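Local coordinates for RagA protein (Porphyromonas gingivalis, PDB 6SLN), which probably takes up substrates across the bacterial outer membrane as a TonB-dependent receptor, at residues V172-F180 and N345-L353; K364-N375 and S437-A448. All blocks are in the same frame, centred on the assembly; numbering follows the deposited sequence.

Of the parts joined here, the plug comes first along the chain. Residues 172-180 lie in it, at the end of helix 169-173 and in the turns beyond. Contact 1 closes the long loop from there to strand 345-360 of the barrel, with 164 residues between its two segments. The chain then turns back into strand 363-377, and contact 2 pairs this strand with 435-450, closing a shorter loop of 61 residues. The two loops follow in series and neither crosses the other. Strands 345-360 and 363-377 are neighbours in the barrel wall, so the contacts adjoin. Contact 1 ties plug to wall. Contact 2 continues that wall by one strand.

Contact 1: V172-F180 and N345-L353; sequences VATMNPNDF and NFKRYSGRL. With C8E ((hydroxyethyloxy)tri(ethyloxy)octane), chain J; C8E ((hydroxyethyloxy)tri(ethyloxy)octane), chain I.
Arg348 reaches from the barrel strand into the bend of 172-180. CB points toward the plug segment, and CG carries the chain on from it. CD then meets Thr174 O at 3.6 Å. The chain bends at chi3 (100°), which turns NE toward the end of helix 169-173. NE donates a hydrogen bond to Ala173 O at 2.8 Å, with an N-H...O angle of 160° and the oxygen close to the guanidinium plane. Met175 O lies over one face of the same group, 3.4 Å from CZ. At the tip, NH2 packs against Pro177 CD at 3.8 Å.

Ala173 also touches Phe346. Its CB is 3.6 Å from CZ at the far end of the ring. Further along the strand, Arg352 NE forms a salt bridge with Asp179 OD2 at 3.4 Å. The two side chains run past each other in opposite directions, their flat groups 82° apart. Met175 SD sits at the edge of the Arg352 guanidinium, 3.7 Å from NH2, while NH1 is hydrogen-bonded to Asn354. Asp179 OD1 is held by Tyr328 and Ser330.

The contact is buried between plug and barrel wall. Strand 325-337 flanks 345-353 on one side and strand 363-377 on the other. Phe180 packs against plug strand 203-208.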
loop_
_atom_site.group_PDB
_atom_site.type_symbol
_atom_site.label_atom_id
_atom_site.label_comp_id
_atom_site.label_asym_id
_atom_site.label_seq_id
_atom_site.Cartn_x
_atom_site.Cartn_y
_atom_site.Cartn_z
ATOM N N VAL A 172 6.922 -6.189 23.562
ATOM C CA VAL A 172 7.650 -6.914 24.601
ATOM C C VAL A 172 8.130 -8.263 24.075
ATOM O O VAL A 172 9.245 -8.692 24.383
ATOM C CB VAL A 172 6.782 -7.078 25.864
ATOM C CG1 VAL A 172 7.438 -8.063 26.818
ATOM C CG2 VAL A 172 6.594 -5.753 26.549
ATOM N N ALA A 173 7.305 -8.947 23.266
ATOM C CA ALA A 173 7.740 -10.181 22.607
ATOM C C ALA A 173 8.927 -9.975 21.652
ATOM O O ALA A 173 9.689 -10.922 21.414
ATOM C CB ALA A 173 6.575 -10.806 21.839
ATOM N N THR A 174 9.090 -8.780 21.073
ATOM C CA THR A 174 10.240 -8.534 20.207
ATOM C C THR A 174 11.518 -8.278 20.994
ATOM O O THR A 174 12.550 -7.984 20.382
ATOM C CB THR A 174 9.988 -7.345 19.262
ATOM O OG1 THR A 174 9.991 -6.101 19.992
ATOM C CG2 THR A 174 8.656 -7.506 18.490
ATOM N N MET A 175 11.478 -8.388 22.320
ATOM C CA MET A 175 12.632 -8.152 23.174
ATOM C C MET A 175 13.195 -9.473 23.685
ATOM O O MET A 175 12.463 -10.443 23.902
ATOM C CB MET A 175 12.270 -7.268 24.373
ATOM C CG MET A 175 11.648 -5.898 24.060
ATOM S SD MET A 175 11.886 -4.827 25.494
ATOM C CE MET A 175 11.423 -3.233 24.833
ATOM N N ASN A 176 14.503 -9.496 23.891
ATOM C CA ASN A 176 15.181 -10.668 24.427
ATOM C C ASN A 176 15.009 -10.692 25.945
ATOM O O ASN A 176 15.594 -9.859 26.651
ATOM C CB ASN A 176 16.658 -10.640 24.008
ATOM C CG ASN A 176 17.453 -11.852 24.480
ATOM O OD1 ASN A 176 16.941 -12.748 25.162
ATOM N ND2 ASN A 176 18.734 -11.870 24.122
ATOM N N PRO A 177 14.236 -11.643 26.486
ATOM C CA PRO A 177 13.939 -11.624 27.928
ATOM C C PRO A 177 15.130 -11.940 28.798
ATOM O O PRO A 177 15.046 -11.748 30.018
ATOM C CB PRO A 177 12.857 -12.695 28.082
ATOM C CG PRO A 177 12.547 -13.173 26.673
ATOM C CD PRO A 177 13.735 -12.868 25.849
ATOM N N ASN A 178 16.227 -12.432 28.224
ATOM C CA ASN A 178 17.448 -12.600 28.998
ATOM C C ASN A 178 18.056 -11.274 29.400
ATOM O O ASN A 178 18.910 -11.248 30.294
ATOM C CB ASN A 178 18.468 -13.387 28.204
ATOM C CG ASN A 178 18.510 -14.807 28.614
ATOM O OD1 ASN A 178 18.380 -15.690 27.785
ATOM N ND2 ASN A 178 18.681 -15.051 29.907
ATOM N N ASP A 179 17.670 -10.189 28.723
ATOM C CA ASP A 179 18.075 -8.845 29.102
ATOM C C ASP A 179 17.295 -8.304 30.292
ATOM O O ASP A 179 17.626 -7.218 30.775
ATOM C CB ASP A 179 17.911 -7.903 27.912
ATOM C CG ASP A 179 18.662 -8.384 26.700
ATOM O OD1 ASP A 179 19.660 -9.099 26.892
ATOM O OD2 ASP A 179 18.261 -8.052 25.566
ATOM N N PHE A 180 16.290 -9.041 30.779
ATOM C CA PHE A 180 15.457 -8.612 31.895
ATOM C C PHE A 180 16.108 -8.972 33.224
ATOM O O PHE A 180 16.455 -10.135 33.466
ATOM C CB PHE A 180 14.072 -9.249 31.812
ATOM C CG PHE A 180 13.293 -8.878 30.579
ATOM C CD1 PHE A 180 13.734 -7.886 29.726
ATOM C CD2 PHE A 180 12.107 -9.524 30.283
ATOM C CE1 PHE A 180 13.005 -7.550 28.609
ATOM C CE2 PHE A 180 11.374 -9.194 29.164
ATOM C CZ PHE A 180 11.819 -8.208 28.328
ATOM N N ASN A 345 4.437 -19.263 13.731
ATOM C CA ASN A 345 5.763 -19.166 14.303
ATOM C C ASN A 345 6.007 -17.735 14.753
ATOM O O ASN A 345 5.317 -16.793 14.345
ATOM C CB ASN A 345 6.837 -19.586 13.306
ATOM C CG ASN A 345 6.632 -18.962 11.962
ATOM O OD1 ASN A 345 6.995 -17.818 11.750
ATOM N ND2 ASN A 345 6.016 -19.704 11.046
ATOM N N PHE A 346 7.012 -17.598 15.602
ATOM C CA PHE A 346 7.531 -16.320 16.035
ATOM C C PHE A 346 9.037 -16.431 15.919
ATOM O O PHE A 346 9.655 -17.223 16.640
ATOM C CB PHE A 346 7.112 -16.014 17.467
ATOM C CG PHE A 346 7.335 -14.596 17.873
ATOM C CD1 PHE A 346 8.587 -14.162 18.256
ATOM C CD2 PHE A 346 6.294 -13.703 17.874
ATOM C CE1 PHE A 346 8.790 -12.867 18.631
ATOM C CE2 PHE A 346 6.494 -12.416 18.250
ATOM C CZ PHE A 346 7.745 -11.996 18.632
ATOM N N LYS A 347 9.619 -15.676 14.992
ATOM C CA LYS A 347 11.063 -15.534 14.897
ATOM C C LYS A 347 11.439 -14.105 15.268
ATOM O O LYS A 347 10.742 -13.156 14.895
ATOM C CB LYS A 347 11.582 -15.872 13.485
ATOM C CG LYS A 347 10.754 -16.902 12.719
ATOM C CD LYS A 347 11.527 -17.470 11.519
ATOM C CE LYS A 347 10.678 -18.456 10.710
ATOM N NZ LYS A 347 9.667 -17.752 9.865
ATOM N N ARG A 348 12.529 -13.947 16.010
ATOM C CA ARG A 348 13.043 -12.614 16.285
ATOM C C ARG A 348 14.565 -12.627 16.251
ATOM O O ARG A 348 15.199 -13.625 16.607
ATOM C CB ARG A 348 12.530 -12.073 17.637
ATOM C CG ARG A 348 13.402 -12.400 18.845
ATOM C CD ARG A 348 13.067 -11.498 20.035
ATOM N NE ARG A 348 12.210 -12.164 21.007
ATOM C CZ ARG A 348 12.618 -13.098 21.862
ATOM N NH1 ARG A 348 13.879 -13.493 21.884
ATOM N NH2 ARG A 348 11.755 -13.644 22.699
ATOM N N TYR A 349 15.132 -11.519 15.773
ATOM C CA TYR A 349 16.555 -11.205 15.865
ATOM C C TYR A 349 16.676 -9.932 16.697
ATOM O O TYR A 349 16.258 -8.857 16.252
ATOM C CB TYR A 349 17.173 -11.003 14.484
ATOM C CG TYR A 349 16.957 -12.147 13.518
ATOM C CD1 TYR A 349 15.727 -12.342 12.908
ATOM C CD2 TYR A 349 17.989 -13.028 13.202
ATOM C CE1 TYR A 349 15.525 -13.381 12.025
ATOM C CE2 TYR A 349 17.791 -14.065 12.317
ATOM C CZ TYR A 349 16.555 -14.236 11.731
ATOM O OH TYR A 349 16.336 -15.264 10.846
ATOM N N SER A 350 17.248 -10.048 17.894
ATOM C CA SER A 350 17.247 -8.966 18.866
ATOM C C SER A 350 18.581 -8.241 18.898
ATOM O O SER A 350 19.645 -8.841 18.747
ATOM C CB SER A 350 16.966 -9.482 20.279
ATOM O OG SER A 350 16.050 -10.551 20.282
ATOM N N GLY A 351 18.510 -6.945 19.145
ATOM C CA GLY A 351 19.671 -6.210 19.592
ATOM C C GLY A 351 19.288 -5.300 20.740
ATOM O O GLY A 351 18.197 -4.712 20.743
ATOM N N ARG A 352 20.161 -5.181 21.733
ATOM C CA ARG A 352 19.936 -4.229 22.805
ATOM C C ARG A 352 21.261 -3.612 23.215
ATOM O O ARG A 352 22.251 -4.325 23.405
ATOM C CB ARG A 352 19.278 -4.888 24.020
ATOM C CG ARG A 352 19.615 -4.161 25.336
ATOM C CD ARG A 352 18.906 -4.755 26.535
ATOM N NE ARG A 352 17.462 -4.791 26.334
ATOM C CZ ARG A 352 16.683 -3.713 26.339
ATOM N NH1 ARG A 352 17.216 -2.511 26.555
ATOM N NH2 ARG A 352 15.373 -3.839 26.137
ATOM N N LEU A 353 21.271 -2.293 23.363
ATOM C CA LEU A 353 22.387 -1.581 23.974
ATOM C C LEU A 353 21.824 -0.755 25.122
ATOM O O LEU A 353 21.033 0.168 24.898
ATOM C CB LEU A 353 23.122 -0.697 22.963
ATOM C CG LEU A 353 24.303 0.031 23.600
ATOM C CD1 LEU A 353 25.238 -0.973 24.263
ATOM C CD2 LEU A 353 25.061 0.892 22.600
HETATM C C1 C8E J . 26.186 -4.766 20.189
HETATM C C2 C8E J . 24.952 -4.515 19.316
HETATM C C3 C8E J . 23.887 -3.590 19.944
HETATM C C4 C8E J . 22.657 -3.445 19.027
HETATM C C5 C8E J . 21.502 -2.634 19.619
HETATM C C6 C8E J . 20.544 -2.080 18.558
HETATM C C7 C8E J . 19.280 -1.493 19.193
HETATM C C8 C8E J . 18.267 -0.965 18.172
HETATM O O9 C8E J . 18.287 0.454 18.136
HETATM C C10 C8E J . 17.588 1.027 17.038
HETATM C C11 C8E J . 18.488 1.977 16.238
HETATM O O12 C8E J . 18.329 3.348 16.547
HETATM C C13 C8E J . 19.567 3.991 16.832
HETATM C C14 C8E J . 19.387 5.403 17.412
HETATM O O15 C8E J . 20.215 5.626 18.540
HETATM C C16 C8E J . 19.670 6.487 19.530
HETATM C C17 C8E J . 20.759 7.400 20.102
HETATM O O18 C8E J . 20.248 8.344 21.031
HETATM C C19 C8E J . 20.711 8.190 22.362
HETATM C C20 C8E J . 21.086 9.537 22.994
HETATM O O21 C8E J . 20.738 9.584 24.372
HETATM C C1 C8E I . 21.600 -12.652 15.618
HETATM C C2 C8E I . 22.120 -11.304 15.114
HETATM C C3 C8E I . 21.492 -10.102 15.829
HETATM C C4 C8E I . 21.220 -8.927 14.872
HETATM C C5 C8E I . 20.007 -8.092 15.303
HETATM C C6 C8E I . 20.129 -6.581 15.066
HETATM C C7 C8E I . 18.786 -5.868 15.278
HETATM C C8 C8E I . 18.617 -4.662 14.343
HETATM O O9 C8E I . 17.249 -4.349 14.127
HETATM C C10 C8E I . 16.918 -2.978 14.287
HETATM C C11 C8E I . 15.638 -2.632 13.512
HETATM O O12 C8E I . 15.347 -1.239 13.537
HETATM C C13 C8E I . 14.472 -0.785 12.509
HETATM C C14 C8E I . 13.616 0.381 13.034
HETATM O O15 C8E I . 13.009 1.215 12.059
HETATM C C16 C8E I . 13.496 2.552 12.112
HETATM C C17 C8E I . 13.617 3.134 13.536
HETATM O O18 C8E I . 14.389 4.336 13.598
HETATM C C19 C8E I . 14.299 5.042 14.828
HETATM C C20 C8E I . 14.783 6.488 14.672
HETATM O O21 C8E I . 14.948 7.176 15.902
#

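Contact 2: K364-N375 and S437-A448; sequences KVGANLSGAIAN and SESHQANVNGFA. With C8E ((hydroxyethyloxy)tri(ethyloxy)octane), chain J; C8E ((hydroxyethyloxy)tri(ethyloxy)octane), chain I.
Strands 364-375 and 437-448 run antiparallel, their axes at 176° and 4.6 Å apart at the closest, with Gly366 and Phe447, Ser370 and Asn443, Ala372 and Gln441, and Ala374 and Ser439 as hydrogen-bonded pairs. Asn368 and Asn445 are less regular and share one backbone hydrogen bond, from Asn368 N to Asn445 O.

The Phe447 ring leans across onto Gly366. With chi1 at 79°, CG sits between its own backbone N and carbonyl carbon, and one ring face lies over Gly366 N, offset toward the rim. Ring atom CZ is 3.6 Å from that nitrogen. On the same side of the sheet, Ala372 and Gln441 bring their CB atoms to 4.2 Å. This side faces the plug: Thr174 packs on Ala372 and Gln441, and Met175 on Ser370 and Asn443.

The opposite side is largely apolar. Leu369 CD2 meets Val444 CG1 at 3.7 Å, the two side chains crossing at a slant. Ile373 lies alongside His440, its CG1 at the edge of the imidazole, 3.7 Å from CD2. Detergent and the second subunit both meet this side. C14 of the chain I detergent is 3.4 Å from Ala442 CB, and C16 of the chain J detergent is 3.6 Å from Val444 CG1. Asn468 of the second subunit is hydrogen-bonded to His440 ND1, Leu353 of that subunit packs on Leu369, and its Ile466 on Ile373. Ala448 touches a bound phospholipid. A side facing the plug and an outward side, here meeting lipid, detergent and the second subunit, on adjacent antiparallel strands are characteristic of the transmembrane beta-barrel of TonB-dependent receptors.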
loop_
_atom_site.group_PDB
_atom_site.type_symbol
_atom_site.label_atom_id
_atom_site.label_comp_id
_atom_site.label_asym_id
_atom_site.label_seq_id
_atom_site.Cartn_x
_atom_site.Cartn_y
_atom_site.Cartn_z
ATOM N N LYS A 364 23.775 12.820 35.198
ATOM C CA LYS A 364 23.918 11.418 34.832
ATOM C C LYS A 364 22.936 11.139 33.706
ATOM O O LYS A 364 21.758 11.486 33.831
ATOM C CB LYS A 364 23.641 10.510 36.041
ATOM C CG LYS A 364 23.750 9.017 35.771
ATOM C CD LYS A 364 22.683 8.229 36.527
ATOM C CE LYS A 364 23.273 7.405 37.673
ATOM N NZ LYS A 364 22.389 6.259 38.038
ATOM N N VAL A 365 23.405 10.545 32.605
ATOM C CA VAL A 365 22.542 10.257 31.462
ATOM C C VAL A 365 22.566 8.754 31.148
ATOM O O VAL A 365 23.368 7.991 31.696
ATOM C CB VAL A 365 22.923 11.075 30.216
ATOM C CG1 VAL A 365 23.100 12.532 30.567
ATOM C CG2 VAL A 365 24.179 10.506 29.570
ATOM N N GLY A 366 21.665 8.337 30.249
ATOM C CA GLY A 366 21.585 6.940 29.849
ATOM C C GLY A 366 20.594 6.716 28.724
ATOM O O GLY A 366 19.745 7.559 28.427
ATOM N N ALA A 367 20.730 5.560 28.080
ATOM C CA ALA A 367 19.791 5.129 27.049
ATOM C C ALA A 367 19.572 3.621 27.156
ATOM O O ALA A 367 20.481 2.864 27.522
ATOM C CB ALA A 367 20.270 5.501 25.637
ATOM N N ASN A 368 18.350 3.188 26.847
ATOM C CA ASN A 368 18.033 1.770 26.966
ATOM C C ASN A 368 17.541 1.250 25.626
ATOM O O ASN A 368 16.405 0.777 25.506
ATOM C CB ASN A 368 16.992 1.524 28.069
ATOM C CG ASN A 368 17.525 1.833 29.473
ATOM O OD1 ASN A 368 18.350 1.098 30.018
ATOM N ND2 ASN A 368 17.052 2.929 30.059
ATOM N N LEU A 369 18.406 1.308 24.621
ATOM C CA LEU A 369 17.999 1.054 23.244
ATOM C C LEU A 369 17.750 -0.425 22.951
ATOM O O LEU A 369 18.464 -1.305 23.438
ATOM C CB LEU A 369 19.058 1.589 22.293
ATOM C CG LEU A 369 19.409 3.022 22.651
ATOM C CD1 LEU A 369 20.760 3.471 22.059
ATOM C CD2 LEU A 369 18.256 3.901 22.231
ATOM N N SER A 370 16.734 -0.693 22.136
ATOM C CA SER A 370 16.397 -2.055 21.746
ATOM C C SER A 370 15.808 -2.056 20.343
ATOM O O SER A 370 15.240 -1.065 19.883
ATOM C CB SER A 370 15.412 -2.701 22.732
ATOM O OG SER A 370 14.168 -2.025 22.730
ATOM N N GLY A 371 15.935 -3.193 19.670
ATOM C CA GLY A 371 15.377 -3.318 18.338
ATOM C C GLY A 371 15.297 -4.773 17.941
ATOM O O GLY A 371 15.884 -5.652 18.578
ATOM N N ALA A 372 14.576 -5.016 16.853
ATOM C CA ALA A 372 14.314 -6.385 16.457
ATOM C C ALA A 372 13.853 -6.439 15.014
ATOM O O ALA A 372 13.182 -5.519 14.530
ATOM C CB ALA A 372 13.245 -7.020 17.356
ATOM N N ILE A 373 14.234 -7.520 14.337
ATOM C CA ILE A 373 13.553 -7.974 13.134
ATOM C C ILE A 373 12.741 -9.198 13.534
ATOM O O ILE A 373 13.283 -10.153 14.099
ATOM C CB ILE A 373 14.541 -8.283 12.002
ATOM C CG1 ILE A 373 15.272 -7.008 11.565
ATOM C CG2 ILE A 373 13.811 -8.888 10.814
ATOM C CD1 ILE A 373 16.200 -7.232 10.367
ATOM N N ALA A 374 11.442 -9.165 13.281
ATOM C CA ALA A 374 10.539 -10.164 13.817
ATOM C C ALA A 374 9.651 -10.707 12.708
ATOM O O ALA A 374 9.226 -9.961 11.820
ATOM C CB ALA A 374 9.693 -9.572 14.957
ATOM N N ASN A 375 9.378 -12.016 12.766
ATOM C CA ASN A 375 8.502 -12.700 11.816
ATOM C C ASN A 375 7.384 -13.370 12.608
ATOM O O ASN A 375 7.638 -14.284 13.403
ATOM C CB ASN A 375 9.284 -13.712 10.983
ATOM C CG ASN A 375 10.456 -13.079 10.241
ATOM O OD1 ASN A 375 10.282 -12.109 9.502
ATOM N ND2 ASN A 375 11.655 -13.628 10.435
ATOM N N SER A 437 5.808 -11.876 7.115
ATOM C CA SER A 437 5.679 -10.590 7.764
ATOM C C SER A 437 7.041 -10.292 8.349
ATOM O O SER A 437 7.581 -11.108 9.095
ATOM C CB SER A 437 4.602 -10.602 8.850
ATOM O OG SER A 437 4.898 -9.688 9.902
ATOM N N GLU A 438 7.617 -9.160 7.978
ATOM C CA GLU A 438 8.820 -8.663 8.622
ATOM C C GLU A 438 8.460 -7.380 9.355
ATOM O O GLU A 438 7.881 -6.450 8.766
ATOM C CB GLU A 438 9.942 -8.430 7.611
ATOM C CG GLU A 438 10.571 -9.709 7.128
ATOM C CD GLU A 438 12.052 -9.788 7.448
ATOM O OE1 GLU A 438 12.641 -10.893 7.302
ATOM O OE2 GLU A 438 12.623 -8.737 7.830
ATOM N N SER A 439 8.775 -7.350 10.643
ATOM C CA SER A 439 8.585 -6.178 11.472
ATOM C C SER A 439 9.940 -5.623 11.858
ATOM O O SER A 439 10.816 -6.366 12.326
ATOM C CB SER A 439 7.777 -6.502 12.728
ATOM O OG SER A 439 6.402 -6.242 12.525
ATOM N N HIS A 440 10.108 -4.318 11.672
ATOM C CA HIS A 440 11.309 -3.630 12.116
ATOM C C HIS A 440 10.911 -2.815 13.345
ATOM O O HIS A 440 10.260 -1.768 13.228
ATOM C CB HIS A 440 11.906 -2.792 10.985
ATOM C CG HIS A 440 12.362 -3.615 9.815
ATOM N ND1 HIS A 440 12.207 -3.207 8.507
ATOM C CD2 HIS A 440 12.937 -4.844 9.761
ATOM C CE1 HIS A 440 12.679 -4.141 7.701
ATOM N NE2 HIS A 440 13.127 -5.143 8.436
ATOM N N GLN A 441 11.292 -3.329 14.519
ATOM C CA GLN A 441 11.030 -2.707 15.806
ATOM C C GLN A 441 12.249 -1.920 16.253
ATOM O O GLN A 441 13.362 -2.453 16.271
ATOM C CB GLN A 441 10.680 -3.759 16.866
ATOM C CG GLN A 441 10.166 -3.173 18.170
ATOM C CD GLN A 441 8.831 -2.467 17.974
ATOM O OE1 GLN A 441 8.062 -2.812 17.059
ATOM N NE2 GLN A 441 8.546 -1.470 18.824
ATOM N N ALA A 442 12.033 -0.661 16.620
ATOM C CA ALA A 442 13.049 0.135 17.285
ATOM C C ALA A 442 12.414 0.847 18.461
ATOM O O ALA A 442 11.287 1.345 18.368
ATOM C CB ALA A 442 13.674 1.159 16.371
ATOM N N ASN A 443 13.150 0.888 19.561
ATOM C CA ASN A 443 12.691 1.475 20.811
ATOM C C ASN A 443 13.835 2.331 21.322
ATOM O O ASN A 443 14.896 1.806 21.676
ATOM C CB ASN A 443 12.293 0.386 21.814
ATOM C CG ASN A 443 11.393 -0.690 21.196
ATOM O OD1 ASN A 443 10.267 -0.412 20.750
ATOM N ND2 ASN A 443 11.880 -1.924 21.183
ATOM N N VAL A 444 13.644 3.646 21.331
ATOM C CA VAL A 444 14.751 4.592 21.471
ATOM C C VAL A 444 14.466 5.461 22.691
ATOM O O VAL A 444 13.721 6.440 22.600
ATOM C CB VAL A 444 14.931 5.433 20.202
ATOM C CG1 VAL A 444 16.177 6.269 20.279
ATOM C CG2 VAL A 444 15.030 4.539 18.992
ATOM N N ASN A 445 15.056 5.112 23.832
ATOM C CA ASN A 445 14.802 5.772 25.105
ATOM C C ASN A 445 16.054 6.509 25.538
ATOM O O ASN A 445 17.147 5.942 25.503
ATOM C CB ASN A 445 14.421 4.756 26.178
ATOM C CG ASN A 445 13.722 3.544 25.600
ATOM O OD1 ASN A 445 14.360 2.532 25.349
ATOM N ND2 ASN A 445 12.404 3.633 25.400
ATOM N N GLY A 446 15.887 7.758 25.946
ATOM C CA GLY A 446 16.967 8.501 26.561
ATOM C C GLY A 446 16.461 9.222 27.792
ATOM O O GLY A 446 15.299 9.622 27.868
ATOM N N PHE A 447 17.357 9.382 28.765
ATOM C CA PHE A 447 17.023 10.106 29.982
ATOM C C PHE A 447 18.206 10.951 30.439
ATOM O O PHE A 447 19.369 10.575 30.264
ATOM C CB PHE A 447 16.576 9.165 31.124
ATOM C CG PHE A 447 17.709 8.470 31.827
ATOM C CD1 PHE A 447 18.398 9.091 32.862
ATOM C CD2 PHE A 447 18.085 7.180 31.450
ATOM C CE1 PHE A 447 19.459 8.444 33.493
ATOM C CE2 PHE A 447 19.133 6.528 32.083
ATOM C CZ PHE A 447 19.819 7.160 33.107
ATOM N N ALA A 448 17.886 12.093 31.044
ATOM C CA ALA A 448 18.853 12.958 31.705
ATOM C C ALA A 448 18.483 13.080 33.175
ATOM O O ALA A 448 17.303 13.206 33.517
ATOM C CB ALA A 448 18.881 14.353 31.072
HETATM C C1 C8E J . 26.186 -4.766 20.189
HETATM C C2 C8E J . 24.952 -4.515 19.316
HETATM C C3 C8E J . 23.887 -3.590 19.944
HETATM C C4 C8E J . 22.657 -3.445 19.027
HETATM C C5 C8E J . 21.502 -2.634 19.619
HETATM C C6 C8E J . 20.544 -2.080 18.558
HETATM C C7 C8E J . 19.280 -1.493 19.193
HETATM C C8 C8E J . 18.267 -0.965 18.172
HETATM O O9 C8E J . 18.287 0.454 18.136
HETATM C C10 C8E J . 17.588 1.027 17.038
HETATM C C11 C8E J . 18.488 1.977 16.238
HETATM O O12 C8E J . 18.329 3.348 16.547
HETATM C C13 C8E J . 19.567 3.991 16.832
HETATM C C14 C8E J . 19.387 5.403 17.412
HETATM O O15 C8E J . 20.215 5.626 18.540
HETATM C C16 C8E J . 19.670 6.487 19.530
HETATM C C17 C8E J . 20.759 7.400 20.102
HETATM O O18 C8E J . 20.248 8.344 21.031
HETATM C C19 C8E J . 20.711 8.190 22.362
HETATM C C20 C8E J . 21.086 9.537 22.994
HETATM O O21 C8E J . 20.738 9.584 24.372
HETATM C C1 C8E I . 21.600 -12.652 15.618
HETATM C C2 C8E I . 22.120 -11.304 15.114
HETATM C C3 C8E I . 21.492 -10.102 15.829
HETATM C C4 C8E I . 21.220 -8.927 14.872
HETATM C C5 C8E I . 20.007 -8.092 15.303
HETATM C C6 C8E I . 20.129 -6.581 15.066
HETATM C C7 C8E I . 18.786 -5.868 15.278
HETATM C C8 C8E I . 18.617 -4.662 14.343
HETATM O O9 C8E I . 17.249 -4.349 14.127
HETATM C C10 C8E I . 16.918 -2.978 14.287
HETATM C C11 C8E I . 15.638 -2.632 13.512
HETATM O O12 C8E I . 15.347 -1.239 13.537
HETATM C C13 C8E I . 14.472 -0.785 12.509
HETATM C C14 C8E I . 13.616 0.381 13.034
HETATM O O15 C8E I . 13.009 1.215 12.059
HETATM C C16 C8E I . 13.496 2.552 12.112
HETATM C C17 C8E I . 13.617 3.134 13.536
HETATM O O18 C8E I . 14.389 4.336 13.598
HETATM C C19 C8E I . 14.299 5.042 14.828
HETATM C C20 C8E I . 14.783 6.488 14.672
HETATM O O21 C8E I . 14.948 7.176 15.902
#